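Local coordinates for protein flap endonuclease 1 (Methanocaldococcus jannaschii, PDB 1A76) that cuts 5'-flap structures in DNA and trims 5' ends as an exonuclease during replication and repair, using magnesium ions, at residues N49-T55 / E293-N297; Y137-M142 / G285-L290. One frame throughout, in Å; residues are numbered along the deposited sequence.

Contact 1: N49-T55 / E293-N297; sequences NRKGEIT and ENDFN
At the edge of the F296 ring, near its plane, sits CB of T55, 4.0 Å from CE1, and the carbonyl O of N294 lies in the plane at the same ring's edge. The amides of N49 and N294 are only 22° out of parallel, whereas the D295 carboxylate stands almost square to the N49 amide. Here the N-domain loop between helices 28-38 and 56-70 packs on the loop between helices 283-292 and 298-315. The part that meets N294 and D295 is a type I beta turn, N49 to G52, with a G1 bulge: G52 N bonds to N49 O, N49 N to E53 O, and G52, with positive phi, sits where a side chain would be jammed against the preceding carbonyl O. R50 N, at the second position of this turn, points its N-H out of the loop, and D295 OD2 takes it in a nearly straight hydrogen bond (175°); the 2.5 Å from R50 N to D295 OD2 is very short and the exact length doubtful. The R50 chain, bent at chi2 and chi3, carries its guanidinium past D295, leaving NE 4.4 Å from OD1, which lies well out of the guanidinium plane: opposite charges near each other, but short of a salt bridge. N294 OD1 rests 3.4 Å from the T55 methyl CG2 and also accepts from a water, while N294 ND2 is held by F289 O, in the last turn of helix 283-292. Behind the contact, Y58, N59 and Y63 of helix 56-70 take the N294 and F296 side chains. T55 places OG1 between its backbone N and carbonyl carbon (chi1 59°), where a second water lies 2.6 Å from OG1 and donates to N294 O at 2.8 Å.

Contact 2: Y137-M142 / G285-L290; sequences YLLSLM and GIIKFL
An antiparallel helix pair joins the I-domain helix 129-142 to helix 283-292; the short axes come within 9.9 Å, with 152° between their directions. A T-shaped stack of Y137 and F289 marks one end of the interface. The edge of Y137 is turned to a face of F289, ring centroids 5.7 Å apart and planes at 86°, with Y137 CE2 4.0 Å from F289 CD1. Both rings leave their helices with CG anti to the backbone N (chi1 171° in Y137), which sends the two side chains past each other in opposite directions. F289 also takes L138 CD1 obliquely, that methyl being 4.0 Å from F289 CD2 and touching L290 CD1 as well; Y58 of helix 56-70 adds a second edge-to-face pair with F289. At the other end I286 packs against L141: its CG1 is 3.8 Å from L141 CB, and its CD1 reaches L141 O at 3.6 Å and the CG of M142. With an alanine in place of I286, CG1 and CD1 are lost, which would probably open a gap beside L141 and M142, and toward V301 and V305 of helix 298-315. L141 sends CD1 over one face of the Y137 ring, toward its edge, and against the G285 backbone, where a CB would be tight against L141 CD2. One water bridges the two helices, 2.8 Å from Y137 OH and donating to G285 O. The packing is therefore mainly apolar, its cohesion resting on the fit of methyls and rings, with polar bridging left to that water.

Overall arrangement
Contacts 1 and 2 lie with centres about 14 Å apart on the same side of the chain's centre, away from the annotated metal sites. Along the chain the order is 49-55, 137-142, 285-290, 293-297, so contact 2 falls within the span that contact 1 brings together. Helix 283-292 runs straight into the loop 293-297, and two probable backbone hydrogen bonds, E293 N to K288 O and F296 N to L290 O, join the segments. Helix 56-70, which follows the loop 49-55, touches both contacts. Together they fasten the C-terminal helices 283-292 and 298-315 to the N-domain loop and the I-domain helix 129-142.

Contact 1: N49-T55 / E293-N297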
ATOM      1  N   ASN A  49      11.350 -20.760   4.120  1.00 14.66           N
ATOM      2  CA  ASN A  49      12.094 -21.365   5.207  1.00 16.74           C
ATOM      3  C   ASN A  49      12.132 -22.882   4.970  1.00 18.87           C
ATOM      4  O   ASN A  49      11.612 -23.391   3.965  1.00 18.23           O
ATOM      5  CB  ASN A  49      11.467 -21.030   6.570  1.00 16.06           C
ATOM      6  CG  ASN A  49      10.001 -21.442   6.683  1.00 15.04           C
ATOM      7  OD1 ASN A  49       9.250 -20.863   7.470  1.00 16.75           O
ATOM      8  ND2 ASN A  49       9.590 -22.441   5.908  1.00  9.04           N
ATOM      9  N   ARG A  50      12.745 -23.604   5.895  1.00 20.35           N
ATOM     10  CA  ARG A  50      12.890 -25.050   5.768  1.00 21.68           C
ATOM     11  C   ARG A  50      11.607 -25.860   5.803  1.00 21.10           C
ATOM     12  O   ARG A  50      11.638 -27.062   5.564  1.00 20.02           O
ATOM     13  CB  ARG A  50      13.844 -25.555   6.841  1.00 23.43           C
ATOM     14  CG  ARG A  50      15.172 -24.856   6.790  1.00 22.17           C
ATOM     15  CD  ARG A  50      16.186 -25.654   6.029  1.00 24.34           C
ATOM     16  NE  ARG A  50      17.251 -26.080   6.927  1.00 29.31           N
ATOM     17  CZ  ARG A  50      18.534 -26.151   6.598  1.00 28.92           C
ATOM     18  NH1 ARG A  50      18.933 -25.824   5.381  1.00 29.39           N
ATOM     19  NH2 ARG A  50      19.416 -26.553   7.499  1.00 28.36           N
ATOM     20  N   LYS A  51      10.490 -25.205   6.099  1.00 20.72           N
ATOM     21  CA  LYS A  51       9.192 -25.869   6.143  1.00 18.95           C
ATOM     22  C   LYS A  51       8.432 -25.545   4.862  1.00 18.83           C
ATOM     23  O   LYS A  51       7.280 -25.932   4.693  1.00 19.34           O
ATOM     24  CB  LYS A  51       8.396 -25.391   7.357  1.00 19.97           C
ATOM     25  CG  LYS A  51       9.092 -25.645   8.678  1.00 28.06           C
ATOM     26  CD  LYS A  51       8.642 -26.962   9.295  1.00 35.24           C
ATOM     27  CE  LYS A  51       9.210 -28.153   8.536  1.00 39.32           C
ATOM     28  NZ  LYS A  51       8.139 -29.116   8.151  1.00 43.17           N
ATOM     29  N   GLY A  52       9.094 -24.823   3.964  1.00 19.19           N
ATOM     30  CA  GLY A  52       8.487 -24.464   2.698  1.00 17.20           C
ATOM     31  C   GLY A  52       7.558 -23.269   2.737  1.00 18.22           C
ATOM     32  O   GLY A  52       6.870 -23.009   1.746  1.00 15.16           O
ATOM     33  N   GLU A  53       7.529 -22.547   3.860  1.00 17.92           N
ATOM     34  CA  GLU A  53       6.666 -21.366   3.996  1.00 18.91           C
ATOM     35  C   GLU A  53       7.379 -20.146   3.430  1.00 17.14           C
ATOM     36  O   GLU A  53       8.581 -19.982   3.619  1.00 18.07           O
ATOM     37  CB  GLU A  53       6.314 -21.104   5.462  1.00 21.18           C
ATOM     38  CG  GLU A  53       5.370 -22.124   6.074  1.00 23.37           C
ATOM     39  CD  GLU A  53       5.268 -21.992   7.584  1.00 30.21           C
ATOM     40  OE1 GLU A  53       6.312 -21.827   8.250  1.00 29.92           O
ATOM     41  OE2 GLU A  53       4.135 -22.051   8.103  1.00 32.27           O
ATOM     42  N   ILE A  54       6.633 -19.292   2.740  1.00 16.01           N
ATOM     43  CA  ILE A  54       7.214 -18.103   2.126  1.00 15.03           C
ATOM     44  C   ILE A  54       7.611 -17.030   3.139  1.00 15.15           C
ATOM     45  O   ILE A  54       6.782 -16.556   3.928  1.00 15.78           O
ATOM     46  CB  ILE A  54       6.253 -17.501   1.091  1.00 17.17           C
ATOM     47  CG1 ILE A  54       6.120 -18.462  -0.101  1.00 16.58           C
ATOM     48  CG2 ILE A  54       6.777 -16.157   0.613  1.00 15.94           C
ATOM     49  CD1 ILE A  54       4.984 -18.111  -1.033  1.00 14.31           C
ATOM     50  N   THR A  55       8.885 -16.643   3.087  1.00 13.19           N
ATOM     51  CA  THR A  55       9.445 -15.643   4.010  1.00 12.32           C
ATOM     52  C   THR A  55       9.822 -14.328   3.331  1.00 13.54           C
ATOM     53  O   THR A  55      10.359 -13.417   3.957  1.00 11.95           O
ATOM     54  CB  THR A  55      10.693 -16.211   4.712  1.00  9.82           C
ATOM     55  OG1 THR A  55      11.668 -16.577   3.732  1.00  9.53           O
ATOM     56  CG2 THR A  55      10.329 -17.451   5.519  1.00  8.35           C
ATOM     57  N   GLU A 293      12.543 -19.820  13.786  1.00 15.55           N
ATOM     58  CA  GLU A 293      11.346 -20.224  13.086  1.00 16.80           C
ATOM     59  C   GLU A 293      11.307 -19.993  11.581  1.00 17.28           C
ATOM     60  O   GLU A 293      10.563 -20.678  10.865  1.00 14.99           O
ATOM     61  CB  GLU A 293      10.154 -19.546  13.730  1.00 17.66           C
ATOM     62  CG  GLU A 293      10.079 -19.780  15.210  1.00 26.96           C
ATOM     63  CD  GLU A 293       9.022 -18.935  15.857  1.00 27.94           C
ATOM     64  OE1 GLU A 293       8.467 -18.053  15.173  1.00 30.02           O
ATOM     65  OE2 GLU A 293       8.744 -19.152  17.049  1.00 35.39           O
ATOM     66  N   ASN A 294      12.097 -19.047  11.082  1.00 17.16           N
ATOM     67  CA  ASN A 294      12.044 -18.795   9.651  1.00 16.38           C
ATOM     68  C   ASN A 294      13.344 -18.901   8.876  1.00 16.61           C
ATOM     69  O   ASN A 294      13.472 -18.394   7.762  1.00 16.47           O
ATOM     70  CB  ASN A 294      11.333 -17.470   9.417  1.00 17.82           C
ATOM     71  CG  ASN A 294       9.826 -17.618   9.548  1.00 15.41           C
ATOM     72  OD1 ASN A 294       9.171 -18.156   8.654  1.00 15.87           O
ATOM     73  ND2 ASN A 294       9.276 -17.173  10.671  1.00 15.33           N
ATOM     74  N   ASP A 295      14.306 -19.579   9.489  1.00 16.72           N
ATOM     75  CA  ASP A 295      15.585 -19.852   8.871  1.00 17.02           C
ATOM     76  C   ASP A 295      16.407 -18.700   8.315  1.00 16.19           C
ATOM     77  O   ASP A 295      17.142 -18.871   7.331  1.00 16.87           O
ATOM     78  CB  ASP A 295      15.371 -20.909   7.790  1.00 21.32           C
ATOM     79  CG  ASP A 295      14.782 -22.185   8.350  1.00 25.52           C
ATOM     80  OD1 ASP A 295      15.419 -22.784   9.239  1.00 26.23           O
ATOM     81  OD2 ASP A 295      13.682 -22.586   7.917  1.00 22.76           O
ATOM     82  N   PHE A 296      16.289 -17.525   8.910  1.00 17.25           N
ATOM     83  CA  PHE A 296      17.100 -16.414   8.443  1.00 16.69           C
ATOM     84  C   PHE A 296      18.519 -16.716   8.935  1.00 18.87           C
ATOM     85  O   PHE A 296      18.705 -17.515   9.858  1.00 19.02           O
ATOM     86  CB  PHE A 296      16.612 -15.091   9.040  1.00 13.30           C
ATOM     87  CG  PHE A 296      15.532 -14.412   8.227  1.00 14.13           C
ATOM     88  CD1 PHE A 296      14.448 -15.131   7.746  1.00 15.19           C
ATOM     89  CD2 PHE A 296      15.594 -13.046   7.963  1.00 14.62           C
ATOM     90  CE1 PHE A 296      13.441 -14.502   7.016  1.00 16.12           C
ATOM     91  CE2 PHE A 296      14.594 -12.411   7.237  1.00 11.70           C
ATOM     92  CZ  PHE A 296      13.517 -13.138   6.762  1.00 14.06           C
ATOM     93  N   ASN A 297      19.514 -16.099   8.311  1.00 19.07           N
ATOM     94  CA  ASN A 297      20.902 -16.305   8.716  1.00 19.82           C
ATOM     95  C   ASN A 297      21.115 -15.629  10.070  1.00 18.45           C
ATOM     96  O   ASN A 297      20.870 -14.428  10.221  1.00 16.93           O
ATOM     97  CB  ASN A 297      21.854 -15.709   7.684  1.00 23.98           C
ATOM     98  CG  ASN A 297      23.297 -15.790   8.121  1.00 23.20           C
ATOM     99  OD1 ASN A 297      23.875 -14.800   8.557  1.00 25.44           O
ATOM    100  ND2 ASN A 297      23.885 -16.979   8.015  1.00 23.40           N
TER
HETATM  101  O   HOH W   1       6.776 -18.643   8.179  1.00 17.63           O
HETATM  102  O   HOH W   2       7.245 -20.807  11.002  1.00 27.89           O
HETATM  103  O   HOH W   3      13.676 -17.663   5.039  1.00 19.49           O

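Contact 2: Y137-M142 / G285-L290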
ATOM      1  N   TYR A 137       3.344  -8.607  13.580  1.00 13.85           N
ATOM      2  CA  TYR A 137       3.997  -9.111  14.788  1.00 12.46           C
ATOM      3  C   TYR A 137       5.480  -8.776  14.737  1.00 12.93           C
ATOM      4  O   TYR A 137       6.068  -8.331  15.723  1.00 13.38           O
ATOM      5  CB  TYR A 137       3.821 -10.629  14.890  1.00 14.98           C
ATOM      6  CG  TYR A 137       4.637 -11.291  15.997  1.00 16.34           C
ATOM      7  CD1 TYR A 137       4.487 -10.900  17.330  1.00 18.50           C
ATOM      8  CD2 TYR A 137       5.538 -12.329  15.711  1.00 17.94           C
ATOM      9  CE1 TYR A 137       5.211 -11.525  18.357  1.00 17.02           C
ATOM     10  CE2 TYR A 137       6.269 -12.963  16.739  1.00 18.72           C
ATOM     11  CZ  TYR A 137       6.095 -12.552  18.054  1.00 17.72           C
ATOM     12  OH  TYR A 137       6.791 -13.164  19.075  1.00 21.92           O
ATOM     13  N   LEU A 138       6.085  -8.995  13.573  1.00 13.46           N
ATOM     14  CA  LEU A 138       7.502  -8.717  13.392  1.00 13.28           C
ATOM     15  C   LEU A 138       7.782  -7.233  13.635  1.00 13.65           C
ATOM     16  O   LEU A 138       8.781  -6.872  14.262  1.00 16.08           O
ATOM     17  CB  LEU A 138       7.941  -9.122  11.977  1.00 12.11           C
ATOM     18  CG  LEU A 138       9.371  -8.761  11.546  1.00 12.18           C
ATOM     19  CD1 LEU A 138      10.377  -9.418  12.480  1.00 14.71           C
ATOM     20  CD2 LEU A 138       9.606  -9.195  10.096  1.00 15.07           C
ATOM     21  N   LEU A 139       6.894  -6.374  13.147  1.00 13.32           N
ATOM     22  CA  LEU A 139       7.083  -4.938  13.322  1.00 10.31           C
ATOM     23  C   LEU A 139       7.012  -4.586  14.802  1.00 10.62           C
ATOM     24  O   LEU A 139       7.762  -3.737  15.282  1.00 13.63           O
ATOM     25  CB  LEU A 139       6.023  -4.169  12.550  1.00  8.92           C
ATOM     26  CG  LEU A 139       6.236  -4.119  11.029  1.00  7.17           C
ATOM     27  CD1 LEU A 139       4.991  -3.523  10.388  1.00  6.85           C
ATOM     28  CD2 LEU A 139       7.472  -3.279  10.700  1.00  5.29           C
ATOM     29  N   SER A 140       6.108  -5.243  15.522  1.00 12.03           N
ATOM     30  CA  SER A 140       5.961  -4.993  16.954  1.00 13.94           C
ATOM     31  C   SER A 140       7.249  -5.395  17.665  1.00 11.81           C
ATOM     32  O   SER A 140       7.723  -4.708  18.570  1.00 13.97           O
ATOM     33  CB  SER A 140       4.799  -5.808  17.514  1.00 15.82           C
ATOM     34  OG  SER A 140       5.216  -7.141  17.725  1.00 25.06           O
ATOM     35  N   LEU A 141       7.805  -6.528  17.260  1.00 12.24           N
ATOM     36  CA  LEU A 141       9.045  -7.010  17.857  1.00 12.33           C
ATOM     37  C   LEU A 141      10.151  -6.016  17.543  1.00 12.94           C
ATOM     38  O   LEU A 141      11.044  -5.787  18.354  1.00 12.32           O
ATOM     39  CB  LEU A 141       9.407  -8.391  17.289  1.00 10.93           C
ATOM     40  CG  LEU A 141       8.522  -9.532  17.788  1.00 14.12           C
ATOM     41  CD1 LEU A 141       8.965 -10.831  17.136  1.00 14.45           C
ATOM     42  CD2 LEU A 141       8.598  -9.617  19.315  1.00 10.73           C
ATOM     43  N   MET A 142      10.076  -5.416  16.359  1.00 12.88           N
ATOM     44  CA  MET A 142      11.078  -4.454  15.932  1.00  7.30           C
ATOM     45  C   MET A 142      10.898  -3.075  16.558  1.00  5.22           C
ATOM     46  O   MET A 142      11.759  -2.208  16.405  1.00  5.99           O
ATOM     47  CB  MET A 142      11.066  -4.329  14.409  1.00 10.65           C
ATOM     48  CG  MET A 142      11.525  -5.572  13.671  1.00  9.99           C
ATOM     49  SD  MET A 142      11.281  -5.345  11.905  1.00 14.87           S
ATOM     50  CE  MET A 142      12.373  -3.982  11.566  1.00 11.23           C
ATOM     51  N   GLY A 285      13.246 -12.050  20.616  1.00 11.13           N
ATOM     52  CA  GLY A 285      12.049 -12.439  19.894  1.00 14.93           C
ATOM     53  C   GLY A 285      12.252 -12.385  18.395  1.00 16.61           C
ATOM     54  O   GLY A 285      11.714 -13.217  17.667  1.00 15.63           O
ATOM     55  N   ILE A 286      13.015 -11.401  17.926  1.00 14.43           N
ATOM     56  CA  ILE A 286      13.279 -11.278  16.499  1.00 13.79           C
ATOM     57  C   ILE A 286      14.112 -12.464  16.022  1.00 12.06           C
ATOM     58  O   ILE A 286      13.828 -13.054  14.970  1.00  9.77           O
ATOM     59  CB  ILE A 286      14.011  -9.938  16.173  1.00 12.86           C
ATOM     60  CG1 ILE A 286      13.028  -8.768  16.356  1.00 11.87           C
ATOM     61  CG2 ILE A 286      14.549  -9.972  14.761  1.00 13.59           C
ATOM     62  CD1 ILE A 286      13.668  -7.405  16.433  1.00 12.69           C
ATOM     63  N   ILE A 287      15.127 -12.825  16.801  1.00  8.87           N
ATOM     64  CA  ILE A 287      15.984 -13.965  16.459  1.00 11.98           C
ATOM     65  C   ILE A 287      15.164 -15.257  16.374  1.00  9.56           C
ATOM     66  O   ILE A 287      15.303 -16.044  15.431  1.00 12.49           O
ATOM     67  CB  ILE A 287      17.102 -14.161  17.517  1.00 12.25           C
ATOM     68  CG1 ILE A 287      18.061 -12.972  17.461  1.00 16.50           C
ATOM     69  CG2 ILE A 287      17.827 -15.489  17.288  1.00  8.94           C
ATOM     70  CD1 ILE A 287      19.485 -13.273  17.902  1.00 20.64           C
ATOM     71  N   LYS A 288      14.307 -15.468  17.359  1.00 11.31           N
ATOM     72  CA  LYS A 288      13.483 -16.654  17.391  1.00 12.26           C
ATOM     73  C   LYS A 288      12.537 -16.700  16.210  1.00 15.80           C
ATOM     74  O   LYS A 288      12.391 -17.730  15.558  1.00 13.83           O
ATOM     75  CB  LYS A 288      12.679 -16.704  18.686  1.00 12.73           C
ATOM     76  CG  LYS A 288      11.797 -17.927  18.810  1.00 16.98           C
ATOM     77  CD  LYS A 288      10.711 -17.744  19.862  1.00 20.26           C
ATOM     78  CE  LYS A 288       9.807 -18.972  19.921  1.00 20.72           C
ATOM     79  NZ  LYS A 288       9.004 -19.005  21.178  1.00 21.52           N
ATOM     80  N   PHE A 289      11.883 -15.582  15.932  1.00 15.28           N
ATOM     81  CA  PHE A 289      10.939 -15.548  14.825  1.00 15.70           C
ATOM     82  C   PHE A 289      11.646 -15.709  13.481  1.00 15.66           C
ATOM     83  O   PHE A 289      11.305 -16.600  12.683  1.00 15.71           O
ATOM     84  CB  PHE A 289      10.135 -14.236  14.852  1.00 11.43           C
ATOM     85  CG  PHE A 289       9.147 -14.124  13.731  1.00 15.33           C
ATOM     86  CD1 PHE A 289       7.991 -14.899  13.731  1.00 13.63           C
ATOM     87  CD2 PHE A 289       9.393 -13.281  12.653  1.00 16.32           C
ATOM     88  CE1 PHE A 289       7.090 -14.839  12.666  1.00 14.91           C
ATOM     89  CE2 PHE A 289       8.501 -13.209  11.580  1.00 15.77           C
ATOM     90  CZ  PHE A 289       7.344 -13.995  11.589  1.00 13.92           C
ATOM     91  N   LEU A 290      12.643 -14.859  13.244  1.00 14.70           N
ATOM     92  CA  LEU A 290      13.393 -14.860  11.992  1.00 16.18           C
ATOM     93  C   LEU A 290      14.368 -16.032  11.779  1.00 15.87           C
ATOM     94  O   LEU A 290      14.293 -16.745  10.767  1.00 13.52           O
ATOM     95  CB  LEU A 290      14.155 -13.528  11.856  1.00 13.65           C
ATOM     96  CG  LEU A 290      13.710 -12.518  10.785  1.00 15.69           C
ATOM     97  CD1 LEU A 290      12.180 -12.503  10.631  1.00  9.79           C
ATOM     98  CD2 LEU A 290      14.249 -11.134  11.152  1.00 10.36           C
TER
HETATM   99  O   HOH W   4       9.315 -14.330  18.468  1.00 13.31           O